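Long-range contacts in acetone carboxylase alpha subunit (PDB 5M45), which forms the alpha subunit of a multisubunit carboxylase, belongs to the hydantoinase B/oxoprolinase family and carries a bound manganese(II) ion: residues Val182-Met187 with Thr533-Gly538; Ser436-Gly441 with Ala452-Glu457. One frame throughout, in Å; residues are numbered along the deposited sequence.

Contacts 1 and 2 adjoin, their centres about 7 Å apart, and share one antiparallel sheet in which strand 440-442 lies between strands 532-535 and 450-454. Two probable hydrogen bonds join them directly: Ser186 N to Asn454 OD1 and Met537 N to Asn437 OD1, each 2.9 Å. Contact 1 brings the loop 182-187 over the face of the sheet that carries Gln440 and Asn454. Both reach the neighbourhood of the manganese site formed by His150, Asp153 and His175: nearest side-chain atoms of Met187 and of Phe456 each lie about 5 Å from the ion, and about 3 and 4 Å, respectively, from a bound acetate.

Contact 1: residues Val182-Met187 with Thr533-Gly538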
loop_
_atom_site.group_PDB
_atom_site.type_symbol
_atom_site.label_atom_id
_atom_site.label_comp_id
_atom_site.label_asym_id
_atom_site.label_seq_id
_atom_site.Cartn_x
_atom_site.Cartn_y
_atom_site.Cartn_z
ATOM N N VAL A 182 4.200 -7.013 4.630
ATOM C CA VAL A 182 5.155 -7.034 5.764
ATOM C C VAL A 182 6.084 -8.278 5.684
ATOM O O VAL A 182 7.315 -8.146 5.776
ATOM C CB VAL A 182 4.417 -6.972 7.118
ATOM C CG1 VAL A 182 5.359 -7.246 8.301
ATOM C CG2 VAL A 182 3.714 -5.606 7.264
ATOM N N GLY A 183 5.495 -9.446 5.484
ATOM C CA GLY A 183 6.270 -10.680 5.280
ATOM C C GLY A 183 6.707 -10.879 3.822
ATOM O O GLY A 183 5.921 -10.627 2.908
ATOM N N PRO A 184 7.948 -11.361 3.603
ATOM C CA PRO A 184 8.482 -11.584 2.263
ATOM C C PRO A 184 8.122 -12.932 1.666
ATOM O O PRO A 184 8.801 -13.930 1.900
ATOM C CB PRO A 184 9.996 -11.498 2.475
ATOM C CG PRO A 184 10.206 -12.001 3.872
ATOM C CD PRO A 184 8.992 -11.526 4.635
ATOM N N GLY A 185 7.067 -12.944 0.876
ATOM C CA GLY A 185 6.530 -14.142 0.225
ATOM C C GLY A 185 5.139 -13.839 -0.325
ATOM O O GLY A 185 4.623 -12.721 -0.128
ATOM N N SER A 186 4.514 -14.829 -0.975
ATOM C CA SER A 186 3.137 -14.686 -1.483
ATOM C C SER A 186 2.096 -14.963 -0.401
ATOM O O SER A 186 1.072 -14.277 -0.339
ATOM C CB SER A 186 2.865 -15.623 -2.660
ATOM O OG SER A 186 3.906 -15.697 -3.627
ATOM N N MET A 187 2.363 -15.969 0.441
ATOM C CA MET A 187 1.439 -16.463 1.478
ATOM C C MET A 187 1.880 -15.954 2.856
ATOM O O MET A 187 2.132 -16.709 3.795
ATOM C CB MET A 187 1.437 -17.998 1.470
ATOM C CG MET A 187 1.330 -18.670 0.114
ATOM S SD MET A 187 -0.008 -18.057 -0.960
ATOM C CE MET A 187 0.172 -19.228 -2.291
ATOM N N THR A 533 16.246 -13.818 5.246
ATOM C CA THR A 533 15.260 -14.359 6.230
ATOM C C THR A 533 14.371 -15.432 5.578
ATOM O O THR A 533 14.222 -15.443 4.355
ATOM C CB THR A 533 14.310 -13.288 6.802
ATOM O OG1 THR A 533 13.565 -12.686 5.732
ATOM C CG2 THR A 533 15.097 -12.237 7.573
ATOM N N MET A 534 13.831 -16.359 6.391
ATOM C CA MET A 534 12.850 -17.346 5.924
ATOM C C MET A 534 11.777 -17.619 6.993
ATOM O O MET A 534 11.964 -17.319 8.175
ATOM C CB MET A 534 13.525 -18.669 5.503
ATOM C CG MET A 534 14.701 -18.510 4.526
ATOM S SD MET A 534 15.437 -20.037 3.906
ATOM C CE MET A 534 14.099 -20.692 2.890
ATOM N N PHE A 535 10.665 -18.199 6.572
ATOM C CA PHE A 535 9.580 -18.599 7.473
ATOM C C PHE A 535 8.761 -19.762 6.877
ATOM O O PHE A 535 8.938 -20.138 5.712
ATOM C CB PHE A 535 8.708 -17.405 7.899
ATOM C CG PHE A 535 7.961 -16.697 6.762
ATOM C CD1 PHE A 535 8.597 -15.716 5.981
ATOM C CD2 PHE A 535 6.611 -16.970 6.519
ATOM C CE1 PHE A 535 7.919 -15.042 4.972
ATOM C CE2 PHE A 535 5.926 -16.306 5.513
ATOM C CZ PHE A 535 6.567 -15.353 4.744
ATOM N N PHE A 536 7.951 -20.363 7.746
ATOM C CA PHE A 536 7.102 -21.525 7.430
ATOM C C PHE A 536 5.623 -21.136 7.455
ATOM O O PHE A 536 5.211 -20.281 8.262
ATOM C CB PHE A 536 7.328 -22.650 8.501
ATOM C CG PHE A 536 8.703 -23.278 8.477
ATOM C CD1 PHE A 536 9.757 -22.720 9.179
ATOM C CD2 PHE A 536 8.937 -24.444 7.783
ATOM C CE1 PHE A 536 11.041 -23.294 9.174
ATOM C CE2 PHE A 536 10.210 -25.034 7.765
ATOM C CZ PHE A 536 11.278 -24.443 8.454
ATOM N N MET A 537 4.817 -21.770 6.616
ATOM C CA MET A 537 3.355 -21.551 6.580
ATOM C C MET A 537 2.617 -22.803 6.082
ATOM O O MET A 537 2.744 -23.189 4.930
ATOM C CB MET A 537 2.991 -20.346 5.680
ATOM C CG MET A 537 1.502 -19.947 5.694
ATOM S SD MET A 537 0.805 -19.619 7.325
ATOM C CE MET A 537 -0.482 -20.855 7.558
ATOM N N GLY A 538 1.832 -23.402 6.988
ATOM C CA GLY A 538 1.024 -24.613 6.729
ATOM C C GLY A 538 0.317 -25.094 7.993
ATOM O O GLY A 538 0.491 -24.512 9.080
#
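Pro184 and Phe535 make the closest approach of this contact. The Phe535 ring presents CE1 to two parts of the proline: CD of the pyrrolidine ring at 3.7 Å, an apolar touch, and the backbone oxygen, with Pro184 O to Phe535 CE1 at 3.4 Å. That oxygen approaches the aromatic ring obliquely. Met187 O lies near the ring plane, at the edge, a long contact 4.2 Å from Phe535 CE2. The segment 182-187 therefore bends around the phenyl group, touching it largely through backbone atoms, with the proline ring as the apolar side-chain partner. Phe535 reaches this position because its CG sits between the backbone N and the carbonyl carbon (chi1 63°), which carries the ring off the strand toward the loop.

Two flanking contacts extend the interface along residues 533-537. Pro184 CG meets Thr533 OG1 at 3.9 Å, the two side chains crossing at about a right angle, while Met537 CG packs on Met187 O at 3.8 Å before the methionine chain bends away at chi2 and chi3. The contact thus packs the loop between strands 165-175 and 204-208 on strand 532-535 and the residues following it.

The surroundings fix these groups. Thr533 OG1 is hydrogen-bonded to Glu609, Met187 O accepts from Gln440 NE2, and Ser186 OG is bonded to Ile177 O and to His175 NE2, a histidine of the manganese site. Phe309 of a second subunit packs on Thr533.

All six touching residues are buried, yet the two segments exchange no conventional hydrogen bond. With 235 Å² of surface buried between them, the evidence is for van der Waals packing, to which Pro184 O near Phe535 CE1 may add a small electrostatic term; the directional polar bonds that hold the loop come from residues beyond these two segments.

Contact 2: residues Ser436-Gly441 with Ala452-Glu457; sequences SNWLQG and AVNSFE
Trp438 turns its CG anti to the carbonyl carbon (chi1 -63°), which brings the indole over to Asn454 and Phe456; Asn454 has CG anti to the backbone N (chi1 -168°), which sets its amide beside the indole and Gln440. The backbone here belongs to the beta hairpin of strands 440-442 and 450-454. Its antiparallel register is set by Gln440 with Asn454, a non-hydrogen-bonded pair, and Gly441 with Val453, a hydrogen-bonded one. Val453 N donates to Gly441 O at 2.9 Å, and just beyond the bridged pairs Ser455 N donates to Leu439 O at 3.0 Å, lying in the carbonyl plane.

The aromatic pair is T-shaped: the edge of Trp438 meets the face of Phe456, ring planes 74° apart and centroids of the two six-membered rings at 4.9 Å. Trp438 CZ3 stands 3.6 Å above the plane of the Phe456 ring, over its centre. Asn454 ND2 also approaches the indole obliquely, 3.5 Å from Trp438 CE3.

Gln440 and Asn454 run side by side on one face of the hairpin. Their oxygens, Gln440 OE1 and Asn454 OD1, come within 3.4 Å, but two acceptors cannot bond to each other; Asn454 OD1 instead accepts from Ser186 N. The amide of Gln440 makes a weak bond from NE2 back to Trp438 O. Leu439 CD2 packs on Val453 CG2 at 3.8 Å.

At Ser455 an ST turn forms, Glu457 N donating to Ser455 OG, and one water joins the two segments: it donates to Asn437 O and to Ser455 O, both at 2.8 Å, and accepts from Leu439 N.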
loop_
_atom_site.group_PDB
_atom_site.type_symbol
_atom_site.label_atom_id
_atom_site.label_comp_id
_atom_site.label_asym_id
_atom_site.label_seq_id
_atom_site.Cartn_x
_atom_site.Cartn_y
_atom_site.Cartn_z
ATOM N N SER A 436 0.225 -27.199 1.395
ATOM C CA SER A 436 1.325 -26.560 2.188
ATOM C C SER A 436 2.418 -27.622 2.391
ATOM O O SER A 436 2.177 -28.785 2.037
ATOM C CB SER A 436 0.771 -26.037 3.521
ATOM O OG SER A 436 0.379 -27.104 4.406
ATOM N N ASN A 437 3.612 -27.330 2.917
ATOM C CA ASN A 437 4.173 -26.017 3.330
ATOM C C ASN A 437 4.499 -25.086 2.167
ATOM O O ASN A 437 4.837 -25.555 1.096
ATOM C CB ASN A 437 5.485 -26.279 4.078
ATOM C CG ASN A 437 6.157 -24.988 4.588
ATOM O OD1 ASN A 437 5.644 -24.315 5.503
ATOM N ND2 ASN A 437 7.331 -24.683 4.038
ATOM N N TRP A 438 4.437 -23.775 2.425
ATOM C CA TRP A 438 4.923 -22.722 1.523
ATOM C C TRP A 438 6.276 -22.149 2.007
ATOM O O TRP A 438 6.341 -21.373 2.998
ATOM C CB TRP A 438 3.873 -21.602 1.404
ATOM C CG TRP A 438 2.577 -22.035 0.811
ATOM C CD1 TRP A 438 1.454 -22.445 1.508
ATOM C CD2 TRP A 438 2.233 -22.127 -0.584
ATOM N NE1 TRP A 438 0.453 -22.781 0.644
ATOM C CE2 TRP A 438 0.897 -22.627 -0.648
ATOM C CE3 TRP A 438 2.922 -21.896 -1.772
ATOM C CZ2 TRP A 438 0.227 -22.848 -1.857
ATOM C CZ3 TRP A 438 2.253 -22.112 -3.013
ATOM C CH2 TRP A 438 0.893 -22.570 -3.030
ATOM N N LEU A 439 7.356 -22.569 1.340
ATOM C CA LEU A 439 8.698 -22.072 1.624
ATOM C C LEU A 439 8.780 -20.605 1.166
ATOM O O LEU A 439 8.530 -20.308 0.006
ATOM C CB LEU A 439 9.778 -22.928 0.923
ATOM C CG LEU A 439 11.262 -22.533 1.049
ATOM C CD1 LEU A 439 12.184 -23.725 0.905
ATOM C CD2 LEU A 439 11.706 -21.428 0.067
ATOM N N GLN A 440 9.098 -19.718 2.095
ATOM C CA GLN A 440 9.098 -18.253 1.826
ATOM C C GLN A 440 10.269 -17.565 2.516
ATOM O O GLN A 440 10.851 -18.106 3.452
ATOM C CB GLN A 440 7.803 -17.633 2.333
ATOM C CG GLN A 440 6.563 -18.114 1.574
ATOM C CD GLN A 440 5.281 -17.621 2.201
ATOM O OE1 GLN A 440 4.828 -16.505 1.932
ATOM N NE2 GLN A 440 4.703 -18.435 3.082
ATOM N N GLY A 441 10.590 -16.371 2.054
ATOM C CA GLY A 441 11.684 -15.566 2.576
ATOM C C GLY A 441 12.118 -14.449 1.658
ATOM O O GLY A 441 11.633 -14.329 0.539
ATOM N N ALA A 452 12.406 -11.891 -3.085
ATOM C CA ALA A 452 11.615 -12.770 -2.231
ATOM C C ALA A 452 11.411 -14.104 -2.951
ATOM O O ALA A 452 11.518 -14.182 -4.172
ATOM C CB ALA A 452 10.267 -12.137 -1.893
ATOM N N VAL A 453 11.180 -15.143 -2.168
ATOM C CA VAL A 453 10.898 -16.488 -2.690
ATOM C C VAL A 453 9.527 -17.002 -2.187
ATOM O O VAL A 453 9.022 -16.562 -1.126
ATOM C CB VAL A 453 12.015 -17.508 -2.371
ATOM C CG1 VAL A 453 13.338 -17.021 -2.933
ATOM C CG2 VAL A 453 12.199 -17.771 -0.873
ATOM N N ASN A 454 8.944 -17.899 -2.980
ATOM C CA ASN A 454 7.678 -18.535 -2.652
ATOM C C ASN A 454 7.566 -19.819 -3.476
ATOM O O ASN A 454 7.076 -19.789 -4.603
ATOM C CB ASN A 454 6.491 -17.608 -2.924
ATOM C CG ASN A 454 5.184 -18.146 -2.326
ATOM O OD1 ASN A 454 4.763 -17.724 -1.263
ATOM N ND2 ASN A 454 4.535 -19.080 -3.029
ATOM N N SER A 455 8.033 -20.938 -2.917
ATOM C CA SER A 455 8.108 -22.181 -3.669
ATOM C C SER A 455 6.722 -22.759 -3.955
ATOM O O SER A 455 5.872 -22.890 -3.012
ATOM C CB SER A 455 8.904 -23.254 -2.907
ATOM O OG SER A 455 8.892 -24.460 -3.636
ATOM N N PHE A 456 6.518 -23.161 -5.216
ATOM C CA PHE A 456 5.302 -23.885 -5.639
ATOM C C PHE A 456 5.510 -25.427 -5.710
ATOM O O PHE A 456 4.778 -26.131 -6.415
ATOM C CB PHE A 456 4.718 -23.288 -6.946
ATOM C CG PHE A 456 3.642 -22.241 -6.705
ATOM C CD1 PHE A 456 3.967 -20.986 -6.219
ATOM C CD2 PHE A 456 2.294 -22.509 -6.994
ATOM C CE1 PHE A 456 2.989 -20.033 -5.990
ATOM C CE2 PHE A 456 1.331 -21.580 -6.756
ATOM C CZ PHE A 456 1.661 -20.325 -6.274
ATOM N N GLU A 457 6.423 -25.954 -4.888
ATOM C CA GLU A 457 6.514 -27.404 -4.673
ATOM C C GLU A 457 5.168 -27.931 -4.135
ATOM O O GLU A 457 4.832 -29.052 -4.463
ATOM C CB GLU A 457 7.688 -27.796 -3.732
ATOM C CG GLU A 457 9.036 -27.779 -4.452
ATOM C CD GLU A 457 10.197 -28.367 -3.664
ATOM O OE1 GLU A 457 10.243 -28.300 -2.408
ATOM O OE2 GLU A 457 11.102 -28.919 -4.352
HETATM O O HOH W 1 6.569 -24.690 -0.945
#